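Local coordinates for protein CAMP factor (Mobiluncus curtisii, PDB 6JLC) that probably acts as a pore-forming toxin that takes part in the haemolytic CAMP reaction, the chain being the C-terminal part of the full-length protein, at residues P8-N19 with A48-A59; L157-A168 with C206-Y217. All blocks are in the same frame, centred on the assembly; numbering follows the deposited sequence.

Overall arrangement
Two antipodal helix pairs are compared here, with centres 41 Å apart, nearest atoms about 19 Å apart, and the centre of the chain between them. Contact 1 joins helices 8-31 and 41-59, neighbours in sequence that run antiparallel and close together. Contact 2 joins helices 152-173 and 203-222, which run nearly parallel because helix 179-197 comes between them in sequence. No helix is shared. Both are partly buried and mainly apolar, and neither is bridged by a hydrogen bond; contact 1 keeps Q12 at its margin, while contact 2 takes a threonine, hydrogen-bonded to its own helix, into its centre. Alanines and branched side chains interlock in contact 1; leucines and a tyrosine span the wider gap of contact 2.

Contact 1: residues P8-N19 with A48-A59; sequences PSEAQSAIDDIN and ATELTQSLAVVA
Q12 lies at the margin of the contact, where its amide oxygen OE1 rests against the methyl of A59, and its NE2 donates to D16 OD1 one turn on (2.9 Å). The chain leaves with CG anti to the backbone nitrogen (chi1 -176°) and bends at chi2, which brings the amide back along its own helix; D16 OD1 lies in the plane of the Q12 amide, whereas the amide approaches that oxygen from above the carboxylate plane. This bond stays within one helix, beside a seam that is largely apolar.

The centre of that seam is L55, a knob in the hole formed by A11, A14, I15 and I18. Its CD1 meets A14 CB at 3.7 Å and, tip to tip, I18 CD1 at 3.6 Å. I15 slides past L55 in the opposite sense, I15 CG1 lying 3.5 Å from L55 CB. I18 answers as a knob among A48, L51, T52 and L55, crossing L51 at about a right angle. T52 turns its methyl CG2 to I18 CG2 (3.7 Å), while its hydroxyl faces its own helix.

Small A11 lets the backbones draw together: its CB reaches L55 O at 3.6 Å, and the axes approach to 7.8 Å. Helix 68-91 adds I71 and T75 beneath L51, L55 and I18. Reciprocal knobs-into-holes between antiparallel neighbours, crossing at -153°, mark an antiparallel helical bundle.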
loop_
_atom_site.group_PDB
_atom_site.type_symbol
_atom_site.label_atom_id
_atom_site.label_comp_id
_atom_site.label_asym_id
_atom_site.label_seq_id
_atom_site.Cartn_x
_atom_site.Cartn_y
_atom_site.Cartn_z
ATOM N N PRO A 8 8.544 19.645 -23.649
ATOM C CA PRO A 8 7.410 18.709 -23.722
ATOM C C PRO A 8 7.791 17.287 -23.351
ATOM O O PRO A 8 7.032 16.592 -22.660
ATOM C CB PRO A 8 6.968 18.818 -25.192
ATOM C CG PRO A 8 7.350 20.192 -25.581
ATOM C CD PRO A 8 8.640 20.486 -24.857
ATOM N N SER A 9 8.960 16.830 -23.795
ATOM C CA SER A 9 9.373 15.468 -23.485
ATOM C C SER A 9 9.576 15.288 -21.987
ATOM O O SER A 9 9.100 14.312 -21.392
ATOM C CB SER A 9 10.650 15.120 -24.251
ATOM O OG SER A 9 11.020 13.781 -23.993
ATOM N N GLU A 10 10.295 16.221 -21.364
ATOM C CA GLU A 10 10.473 16.183 -19.914
ATOM C C GLU A 10 9.132 16.215 -19.189
ATOM O O GLU A 10 8.939 15.492 -18.203
ATOM C CB GLU A 10 11.354 17.351 -19.470
ATOM C CG GLU A 10 12.786 17.296 -20.018
ATOM C CD GLU A 10 13.577 18.582 -19.771
ATOM O OE1 GLU A 10 12.963 19.641 -19.487
ATOM O OE2 GLU A 10 14.824 18.526 -19.862
ATOM N N ALA A 11 8.190 17.040 -19.668
ATOM C CA ALA A 11 6.860 17.088 -19.057
ATOM C C ALA A 11 6.143 15.750 -19.185
ATOM O O ALA A 11 5.476 15.310 -18.242
ATOM C CB ALA A 11 6.017 18.196 -19.692
ATOM N N GLN A 12 6.268 15.079 -20.343
ATOM C CA GLN A 12 5.612 13.783 -20.487
ATOM C C GLN A 12 6.238 12.736 -19.572
ATOM O O GLN A 12 5.525 11.891 -19.020
ATOM C CB GLN A 12 5.656 13.297 -21.937
ATOM C CG GLN A 12 4.892 11.996 -22.130
ATOM C CD GLN A 12 3.411 12.154 -21.842
ATOM O OE1 GLN A 12 2.772 13.076 -22.346
ATOM N NE2 GLN A 12 2.862 11.268 -21.020
ATOM N N SER A 13 7.571 12.763 -19.408
ATOM C CA SER A 13 8.212 11.816 -18.495
ATOM C C SER A 13 7.693 12.002 -17.081
ATOM O O SER A 13 7.446 11.025 -16.368
ATOM C CB SER A 13 9.738 11.981 -18.496
ATOM O OG SER A 13 10.269 11.891 -19.798
ATOM N N ALA A 14 7.541 13.262 -16.660
ATOM C CA ALA A 14 7.005 13.552 -15.337
ATOM C C ALA A 14 5.599 12.988 -15.192
ATOM O O ALA A 14 5.273 12.353 -14.182
ATOM C CB ALA A 14 7.018 15.063 -15.093
ATOM N N ILE A 15 4.749 13.211 -16.202
ATOM C CA ILE A 15 3.403 12.633 -16.194
ATOM C C ILE A 15 3.473 11.128 -15.985
ATOM O O ILE A 15 2.775 10.560 -15.135
ATOM C CB ILE A 15 2.661 12.973 -17.504
ATOM C CG1 ILE A 15 2.351 14.468 -17.556
ATOM C CG2 ILE A 15 1.375 12.138 -17.621
ATOM C CD1 ILE A 15 1.753 14.924 -18.871
ATOM N N ASP A 16 4.297 10.452 -16.794
ATOM C CA ASP A 16 4.389 8.999 -16.693
ATOM C C ASP A 16 4.832 8.573 -15.298
ATOM O O ASP A 16 4.316 7.587 -14.752
ATOM C CB ASP A 16 5.366 8.442 -17.734
ATOM C CG ASP A 16 4.918 8.691 -19.173
ATOM O OD1 ASP A 16 3.737 9.036 -19.396
ATOM O OD2 ASP A 16 5.764 8.549 -20.083
ATOM N N ASP A 17 5.811 9.286 -14.721
ATOM C CA ASP A 17 6.305 8.933 -13.389
ATOM C C ASP A 17 5.231 9.131 -12.337
ATOM O O ASP A 17 5.105 8.324 -11.403
ATOM C CB ASP A 17 7.534 9.770 -13.020
ATOM C CG ASP A 17 8.733 9.475 -13.906
ATOM O OD1 ASP A 17 8.725 8.427 -14.590
ATOM O OD2 ASP A 17 9.670 10.300 -13.916
ATOM N N ILE A 18 4.457 10.207 -12.464
ATOM C CA ILE A 18 3.373 10.453 -11.521
ATOM C C ILE A 18 2.321 9.357 -11.632
ATOM O O ILE A 18 1.880 8.788 -10.626
ATOM C CB ILE A 18 2.764 11.843 -11.762
ATOM C CG1 ILE A 18 3.783 12.931 -11.401
ATOM C CG2 ILE A 18 1.486 11.998 -10.956
ATOM C CD1 ILE A 18 3.466 14.268 -12.017
ATOM N N ASN A 19 1.917 9.025 -12.860
ATOM C CA ASN A 19 0.878 8.010 -13.026
ATOM C C ASN A 19 1.333 6.649 -12.504
ATOM O O ASN A 19 0.547 5.919 -11.884
ATOM C CB ASN A 19 0.453 7.929 -14.491
ATOM C CG ASN A 19 -0.351 9.143 -14.924
ATOM O OD1 ASN A 19 -1.032 9.769 -14.109
ATOM N ND2 ASN A 19 -0.280 9.479 -16.205
ATOM N N ALA A 48 -2.416 14.833 -7.782
ATOM C CA ALA A 48 -1.696 14.209 -8.885
ATOM C C ALA A 48 -2.371 14.518 -10.210
ATOM O O ALA A 48 -1.707 14.782 -11.223
ATOM C CB ALA A 48 -1.621 12.699 -8.656
ATOM N N THR A 49 -3.706 14.522 -10.207
ATOM C CA THR A 49 -4.455 14.874 -11.402
ATOM C C THR A 49 -4.214 16.319 -11.811
ATOM O O THR A 49 -4.017 16.609 -12.997
ATOM C CB THR A 49 -5.938 14.609 -11.150
ATOM O OG1 THR A 49 -6.106 13.210 -10.890
ATOM C CG2 THR A 49 -6.751 14.988 -12.369
ATOM N N GLU A 50 -4.231 17.243 -10.850
ATOM C CA GLU A 50 -3.950 18.635 -11.181
ATOM C C GLU A 50 -2.540 18.781 -11.731
ATOM O O GLU A 50 -2.306 19.560 -12.662
ATOM C CB GLU A 50 -4.138 19.517 -9.940
ATOM C CG GLU A 50 -5.575 19.587 -9.494
ATOM C CD GLU A 50 -5.776 20.394 -8.222
ATOM O OE1 GLU A 50 -4.780 20.850 -7.610
ATOM O OE2 GLU A 50 -6.949 20.560 -7.833
ATOM N N LEU A 51 -1.587 18.048 -11.152
ATOM C CA LEU A 51 -0.200 18.158 -11.585
ATOM C C LEU A 51 -0.026 17.640 -13.017
ATOM O O LEU A 51 0.620 18.293 -13.849
ATOM C CB LEU A 51 0.695 17.400 -10.599
ATOM C CG LEU A 51 2.207 17.538 -10.671
ATOM C CD1 LEU A 51 2.586 18.996 -10.616
ATOM C CD2 LEU A 51 2.840 16.772 -9.511
ATOM N N THR A 52 -0.631 16.500 -13.343
ATOM C CA THR A 52 -0.452 15.986 -14.697
ATOM C C THR A 52 -1.205 16.836 -15.712
ATOM O O THR A 52 -0.766 16.957 -16.858
ATOM C CB THR A 52 -0.874 14.514 -14.779
ATOM O OG1 THR A 52 -2.229 14.377 -14.369
ATOM C CG2 THR A 52 0.005 13.638 -13.873
ATOM N N GLN A 53 -2.314 17.463 -15.308
ATOM C CA GLN A 53 -3.009 18.381 -16.208
ATOM C C GLN A 53 -2.148 19.601 -16.513
ATOM O O GLN A 53 -2.112 20.077 -17.655
ATOM C CB GLN A 53 -4.350 18.810 -15.600
ATOM C CG GLN A 53 -5.478 17.802 -15.833
ATOM C CD GLN A 53 -6.641 17.953 -14.856
ATOM O OE1 GLN A 53 -6.615 18.793 -13.949
ATOM N NE2 GLN A 53 -7.669 17.127 -15.039
ATOM N N SER A 54 -1.453 20.125 -15.504
ATOM C CA SER A 54 -0.545 21.238 -15.744
ATOM C C SER A 54 0.627 20.802 -16.614
ATOM O O SER A 54 1.078 21.557 -17.486
ATOM C CB SER A 54 -0.036 21.804 -14.422
ATOM O OG SER A 54 0.782 22.931 -14.660
ATOM N N LEU A 55 1.140 19.594 -16.377
ATOM C CA LEU A 55 2.219 19.080 -17.219
ATOM C C LEU A 55 1.735 18.808 -18.635
ATOM O O LEU A 55 2.483 19.006 -19.602
ATOM C CB LEU A 55 2.797 17.809 -16.606
ATOM C CG LEU A 55 3.686 18.020 -15.370
ATOM C CD1 LEU A 55 3.752 16.737 -14.563
ATOM C CD2 LEU A 55 5.063 18.470 -15.769
ATOM N N ALA A 56 0.493 18.330 -18.775
ATOM C CA ALA A 56 -0.028 18.007 -20.098
ATOM C C ALA A 56 -0.103 19.246 -20.973
ATOM O O ALA A 56 0.006 19.151 -22.205
ATOM C CB ALA A 56 -1.403 17.343 -19.986
ATOM N N VAL A 57 -0.290 20.412 -20.357
ATOM C CA VAL A 57 -0.288 21.659 -21.108
ATOM C C VAL A 57 1.062 21.867 -21.776
ATOM O O VAL A 57 1.137 22.238 -22.955
ATOM C CB VAL A 57 -0.653 22.828 -20.172
ATOM C CG1 VAL A 57 -0.384 24.152 -20.839
ATOM C CG2 VAL A 57 -2.111 22.711 -19.739
ATOM N N VAL A 58 2.151 21.606 -21.040
ATOM C CA VAL A 58 3.488 21.746 -21.612
ATOM C C VAL A 58 3.747 20.645 -22.633
ATOM O O VAL A 58 4.266 20.903 -23.729
ATOM C CB VAL A 58 4.555 21.736 -20.499
ATOM C CG1 VAL A 58 5.961 21.737 -21.102
ATOM C CG2 VAL A 58 4.361 22.919 -19.536
ATOM N N ALA A 59 3.401 19.398 -22.296
ATOM C CA ALA A 59 3.644 18.301 -23.234
ATOM C C ALA A 59 2.890 18.510 -24.541
ATOM O O ALA A 59 3.352 18.069 -25.604
ATOM C CB ALA A 59 3.255 16.964 -22.609
#

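Contact 2: residues L157-A168 with C206-Y217; sequences LLNKAIWNTRVA and CDAAIAKLNTAY. With ACT (acetate ion), chain B.
L213 and T165 meet at the middle of the contact, where L213 CG sits 3.4 Å from T165 OG1 and the two side chains pass at a slant. The L213 side chain crosses that of I162 at about a right angle, L213 CD2 lying 3.9 Å from I162 CG1, so one branched side chain fills the space between two turns of the facing helix. Toward the start of the segments, L158 CD1 rests on I210 CG1 (3.7 Å) and on the methyl of A209. Small A161 admits I210, whose CD1 extends to L157. At the other end the ring of Y217 reaches across the gap, and A168 CB meets it obliquely, 3.6 Å from Y217 CE1; a long flat side chain suits a place opposite alanine.

What makes T165 acceptable in this apolar seam is its hydroxyl bond to A161 O (2.7 Å). With OG1 beside its own backbone nitrogen (chi1 -55°), the hydroxyl turns back along the helix, and it and T165 N grip that carbonyl oxygen from opposite faces of its plane.

Farther out, R166 leaves the seam. Its guanidinium, with I162 CG2 over one face, turns an edge to the W163 indole, NH1 lying above one face of that ring and displaced toward its rim. NE and NH2 hold an acetate, probably from the crystallisation liquor (NH2 to OXT 2.8 Å); R169 also binds this ion. W196 of helix 179-197 packs on L158, and V193 on R166. Axes 9.5 Å apart and only 16° from parallel are what the first and third helices of an up-down-up three-helix bundle show, consistent with the C-terminal bundle of CAMP factors.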
loop_
_atom_site.group_PDB
_atom_site.type_symbol
_atom_site.label_atom_id
_atom_site.label_comp_id
_atom_site.label_asym_id
_atom_site.label_seq_id
_atom_site.Cartn_x
_atom_site.Cartn_y
_atom_site.Cartn_z
ATOM N N LEU A 157 -1.944 -9.067 5.999
ATOM C CA LEU A 157 -1.338 -10.292 5.472
ATOM C C LEU A 157 -2.280 -11.487 5.633
ATOM O O LEU A 157 -2.395 -12.331 4.736
ATOM C CB LEU A 157 -0.005 -10.558 6.174
ATOM C CG LEU A 157 0.854 -11.699 5.616
ATOM C CD1 LEU A 157 1.297 -11.401 4.194
ATOM C CD2 LEU A 157 2.062 -11.965 6.515
ATOM N N LEU A 158 -3.003 -11.553 6.732
ATOM C CA LEU A 158 -3.970 -12.607 6.967
ATOM C C LEU A 158 -5.135 -12.460 5.981
ATOM O O LEU A 158 -5.593 -13.397 5.411
ATOM C CB LEU A 158 -4.474 -12.564 8.377
ATOM C CG LEU A 158 -5.625 -13.468 8.720
ATOM C CD1 LEU A 158 -5.375 -14.886 8.282
ATOM C CD2 LEU A 158 -5.995 -13.397 10.161
ATOM N N ASN A 159 -5.573 -11.239 5.789
ATOM C CA ASN A 159 -6.652 -10.979 4.859
ATOM C C ASN A 159 -6.265 -11.364 3.464
ATOM O O ASN A 159 -7.036 -11.899 2.746
ATOM C CB ASN A 159 -7.128 -9.545 4.922
ATOM C CG ASN A 159 -8.577 -9.402 4.522
ATOM O OD1 ASN A 159 -9.002 -8.402 4.008
ATOM N ND2 ASN A 159 -9.312 -10.414 4.759
ATOM N N LYS A 160 -5.034 -11.078 3.093
ATOM C CA LYS A 160 -4.554 -11.488 1.776
ATOM C C LYS A 160 -4.596 -13.005 1.616
ATOM O O LYS A 160 -5.001 -13.516 0.562
ATOM C CB LYS A 160 -3.136 -10.962 1.546
ATOM C CG LYS A 160 -2.764 -10.831 0.072
ATOM C CD LYS A 160 -1.578 -9.895 -0.134
ATOM C CE LYS A 160 -1.955 -8.445 0.166
ATOM N NZ LYS A 160 -0.837 -7.696 0.805
ATOM N N ALA A 161 -4.182 -13.743 2.653
ATOM C CA ALA A 161 -4.235 -15.200 2.595
ATOM C C ALA A 161 -5.673 -15.700 2.494
ATOM O O ALA A 161 -5.955 -16.650 1.755
ATOM C CB ALA A 161 -3.532 -15.805 3.821
ATOM N N ILE A 162 -6.602 -15.064 3.220
ATOM C CA ILE A 162 -8.006 -15.449 3.116
ATOM C C ILE A 162 -8.494 -15.260 1.687
ATOM O O ILE A 162 -9.113 -16.151 1.092
ATOM C CB ILE A 162 -8.863 -14.635 4.109
ATOM C CG1 ILE A 162 -8.493 -15.001 5.556
ATOM C CG2 ILE A 162 -10.373 -14.810 3.827
ATOM C CD1 ILE A 162 -9.096 -14.058 6.597
ATOM N N TRP A 163 -8.229 -14.088 1.114
ATOM C CA TRP A 163 -8.717 -13.823 -0.235
ATOM C C TRP A 163 -8.017 -14.711 -1.254
ATOM O O TRP A 163 -8.667 -15.251 -2.155
ATOM C CB TRP A 163 -8.540 -12.348 -0.573
ATOM C CG TRP A 163 -9.651 -11.543 -0.034
ATOM C CD1 TRP A 163 -9.606 -10.678 1.023
ATOM C CD2 TRP A 163 -11.007 -11.546 -0.498
ATOM N NE1 TRP A 163 -10.850 -10.131 1.236
ATOM C CE2 TRP A 163 -11.727 -10.647 0.314
ATOM C CE3 TRP A 163 -11.679 -12.218 -1.530
ATOM C CZ2 TRP A 163 -13.093 -10.397 0.127
ATOM C CZ3 TRP A 163 -13.038 -11.972 -1.712
ATOM C CH2 TRP A 163 -13.726 -11.069 -0.888
ATOM N N ASN A 164 -6.697 -14.889 -1.111
ATOM C CA ASN A 164 -5.981 -15.818 -1.977
ATOM C C ASN A 164 -6.604 -17.202 -1.925
ATOM O O ASN A 164 -6.698 -17.889 -2.955
ATOM C CB ASN A 164 -4.506 -15.916 -1.582
ATOM C CG ASN A 164 -3.688 -14.743 -2.061
ATOM O OD1 ASN A 164 -4.097 -14.011 -2.964
ATOM N ND2 ASN A 164 -2.510 -14.562 -1.465
ATOM N N THR A 165 -7.030 -17.640 -0.732
ATOM C CA THR A 165 -7.590 -18.986 -0.609
ATOM C C THR A 165 -8.969 -19.056 -1.241
ATOM O O THR A 165 -9.312 -20.057 -1.880
ATOM C CB THR A 165 -7.641 -19.412 0.862
ATOM O OG1 THR A 165 -6.333 -19.295 1.430
ATOM C CG2 THR A 165 -8.121 -20.847 1.002
ATOM N N ARG A 166 -9.770 -18.003 -1.076
ATOM C CA ARG A 166 -11.083 -17.962 -1.718
ATOM C C ARG A 166 -10.954 -18.008 -3.237
ATOM O O ARG A 166 -11.657 -18.769 -3.909
ATOM C CB ARG A 166 -11.829 -16.701 -1.289
ATOM C CG ARG A 166 -12.315 -16.703 0.136
ATOM C CD ARG A 166 -12.750 -15.304 0.525
ATOM N NE ARG A 166 -13.525 -15.316 1.754
ATOM C CZ ARG A 166 -13.604 -14.290 2.595
ATOM N NH1 ARG A 166 -12.964 -13.155 2.331
ATOM N NH2 ARG A 166 -14.336 -14.397 3.692
ATOM N N VAL A 167 -10.062 -17.184 -3.794
ATOM C CA VAL A 167 -9.874 -17.157 -5.242
ATOM C C VAL A 167 -9.461 -18.533 -5.746
ATOM O O VAL A 167 -10.063 -19.078 -6.677
ATOM C CB VAL A 167 -8.848 -16.080 -5.631
ATOM C CG1 VAL A 167 -8.321 -16.336 -7.040
ATOM C CG2 VAL A 167 -9.469 -14.699 -5.534
ATOM N N ALA A 168 -8.437 -19.123 -5.122
ATOM C CA ALA A 168 -7.983 -20.451 -5.522
ATOM C C ALA A 168 -9.049 -21.514 -5.292
ATOM O O ALA A 168 -9.132 -22.488 -6.053
ATOM C CB ALA A 168 -6.701 -20.818 -4.772
ATOM N N CYS A 206 -2.446 -14.642 14.148
ATOM C CA CYS A 206 -2.606 -14.371 12.721
ATOM C C CYS A 206 -1.687 -15.264 11.891
ATOM O O CYS A 206 -2.123 -15.854 10.892
ATOM C CB CYS A 206 -2.335 -12.887 12.438
ATOM S SG CYS A 206 -3.562 -11.774 13.171
ATOM N N ASP A 207 -0.412 -15.379 12.293
ATOM C CA ASP A 207 0.521 -16.263 11.590
ATOM C C ASP A 207 0.034 -17.707 11.599
ATOM O O ASP A 207 0.153 -18.418 10.596
ATOM C CB ASP A 207 1.916 -16.195 12.222
ATOM C CG ASP A 207 2.617 -14.863 11.987
ATOM O OD1 ASP A 207 2.255 -14.142 11.031
ATOM O OD2 ASP A 207 3.537 -14.549 12.768
ATOM N N ALA A 208 -0.491 -18.171 12.737
ATOM C CA ALA A 208 -1.007 -19.539 12.801
ATOM C C ALA A 208 -2.210 -19.724 11.883
ATOM O O ALA A 208 -2.352 -20.774 11.244
ATOM C CB ALA A 208 -1.383 -19.893 14.240
ATOM N N ALA A 209 -3.094 -18.729 11.818
ATOM C CA ALA A 209 -4.246 -18.826 10.925
ATOM C C ALA A 209 -3.807 -18.920 9.467
ATOM O O ALA A 209 -4.376 -19.696 8.688
ATOM C CB ALA A 209 -5.174 -17.632 11.129
ATOM N N ILE A 210 -2.802 -18.129 9.078
ATOM C CA ILE A 210 -2.276 -18.222 7.717
ATOM C C ILE A 210 -1.737 -19.624 7.453
ATOM O O ILE A 210 -2.055 -20.254 6.434
ATOM C CB ILE A 210 -1.197 -17.149 7.480
ATOM C CG1 ILE A 210 -1.826 -15.749 7.450
ATOM C CG2 ILE A 210 -0.409 -17.459 6.188
ATOM C CD1 ILE A 210 -0.799 -14.617 7.659
ATOM N N ALA A 211 -0.932 -20.152 8.380
ATOM C CA ALA A 211 -0.349 -21.474 8.153
ATOM C C ALA A 211 -1.420 -22.555 8.057
ATOM O O ALA A 211 -1.336 -23.439 7.193
ATOM C CB ALA A 211 0.661 -21.804 9.256
ATOM N N LYS A 212 -2.450 -22.496 8.914
ATOM C CA LYS A 212 -3.515 -23.507 8.852
ATOM C C LYS A 212 -4.291 -23.415 7.544
ATOM O O LYS A 212 -4.721 -24.438 6.985
ATOM C CB LYS A 212 -4.489 -23.349 10.022
ATOM C CG LYS A 212 -3.908 -23.575 11.409
ATOM C CD LYS A 212 -4.980 -23.309 12.474
ATOM C CE LYS A 212 -4.396 -22.665 13.732
ATOM N NZ LYS A 212 -5.031 -21.342 14.041
ATOM N N LEU A 213 -4.483 -22.195 7.046
ATOM C CA LEU A 213 -5.201 -21.990 5.793
ATOM C C LEU A 213 -4.426 -22.571 4.619
ATOM O O LEU A 213 -5.008 -23.219 3.740
ATOM C CB LEU A 213 -5.448 -20.494 5.600
ATOM C CG LEU A 213 -6.612 -19.971 4.773
ATOM C CD1 LEU A 213 -7.906 -20.744 5.041
ATOM C CD2 LEU A 213 -6.755 -18.491 5.072
ATOM N N ASN A 214 -3.109 -22.367 4.591
ATOM C CA ASN A 214 -2.303 -22.944 3.518
ATOM C C ASN A 214 -2.342 -24.468 3.556
ATOM O O ASN A 214 -2.439 -25.122 2.509
ATOM C CB ASN A 214 -0.870 -22.417 3.604
ATOM C CG ASN A 214 -0.788 -20.929 3.319
ATOM O OD1 ASN A 214 -1.615 -20.384 2.585
ATOM N ND2 ASN A 214 0.211 -20.263 3.887
ATOM N N THR A 215 -2.303 -25.050 4.758
ATOM C CA THR A 215 -2.394 -26.501 4.885
ATOM C C THR A 215 -3.761 -27.009 4.461
ATOM O O THR A 215 -3.867 -28.063 3.817
ATOM C CB THR A 215 -2.085 -26.914 6.323
ATOM O OG1 THR A 215 -0.738 -26.534 6.638
ATOM C CG2 THR A 215 -2.235 -28.434 6.497
ATOM N N ALA A 216 -4.825 -26.275 4.808
ATOM C CA ALA A 216 -6.167 -26.681 4.399
ATOM C C ALA A 216 -6.329 -26.624 2.884
ATOM O O ALA A 216 -6.958 -27.508 2.291
ATOM C CB ALA A 216 -7.210 -25.799 5.083
ATOM N N TYR A 217 -5.773 -25.595 2.236
ATOM C CA TYR A 217 -5.900 -25.542 0.784
ATOM C C TYR A 217 -5.134 -26.680 0.128
ATOM O O TYR A 217 -5.630 -27.304 -0.819
ATOM C CB TYR A 217 -5.417 -24.211 0.228
ATOM C CG TYR A 217 -5.524 -24.206 -1.280
ATOM C CD1 TYR A 217 -6.761 -24.055 -1.903
ATOM C CD2 TYR A 217 -4.406 -24.401 -2.081
ATOM C CE1 TYR A 217 -6.877 -24.080 -3.281
ATOM C CE2 TYR A 217 -4.510 -24.421 -3.462
ATOM C CZ TYR A 217 -5.749 -24.260 -4.060
ATOM O OH TYR A 217 -5.862 -24.278 -5.435
HETATM C C ACT B . -15.593 -17.767 3.120
HETATM O O ACT B . -15.170 -17.655 1.930
HETATM O OXT ACT B . -15.711 -16.872 3.991
HETATM C CH3 ACT B . -16.012 -19.193 3.593
#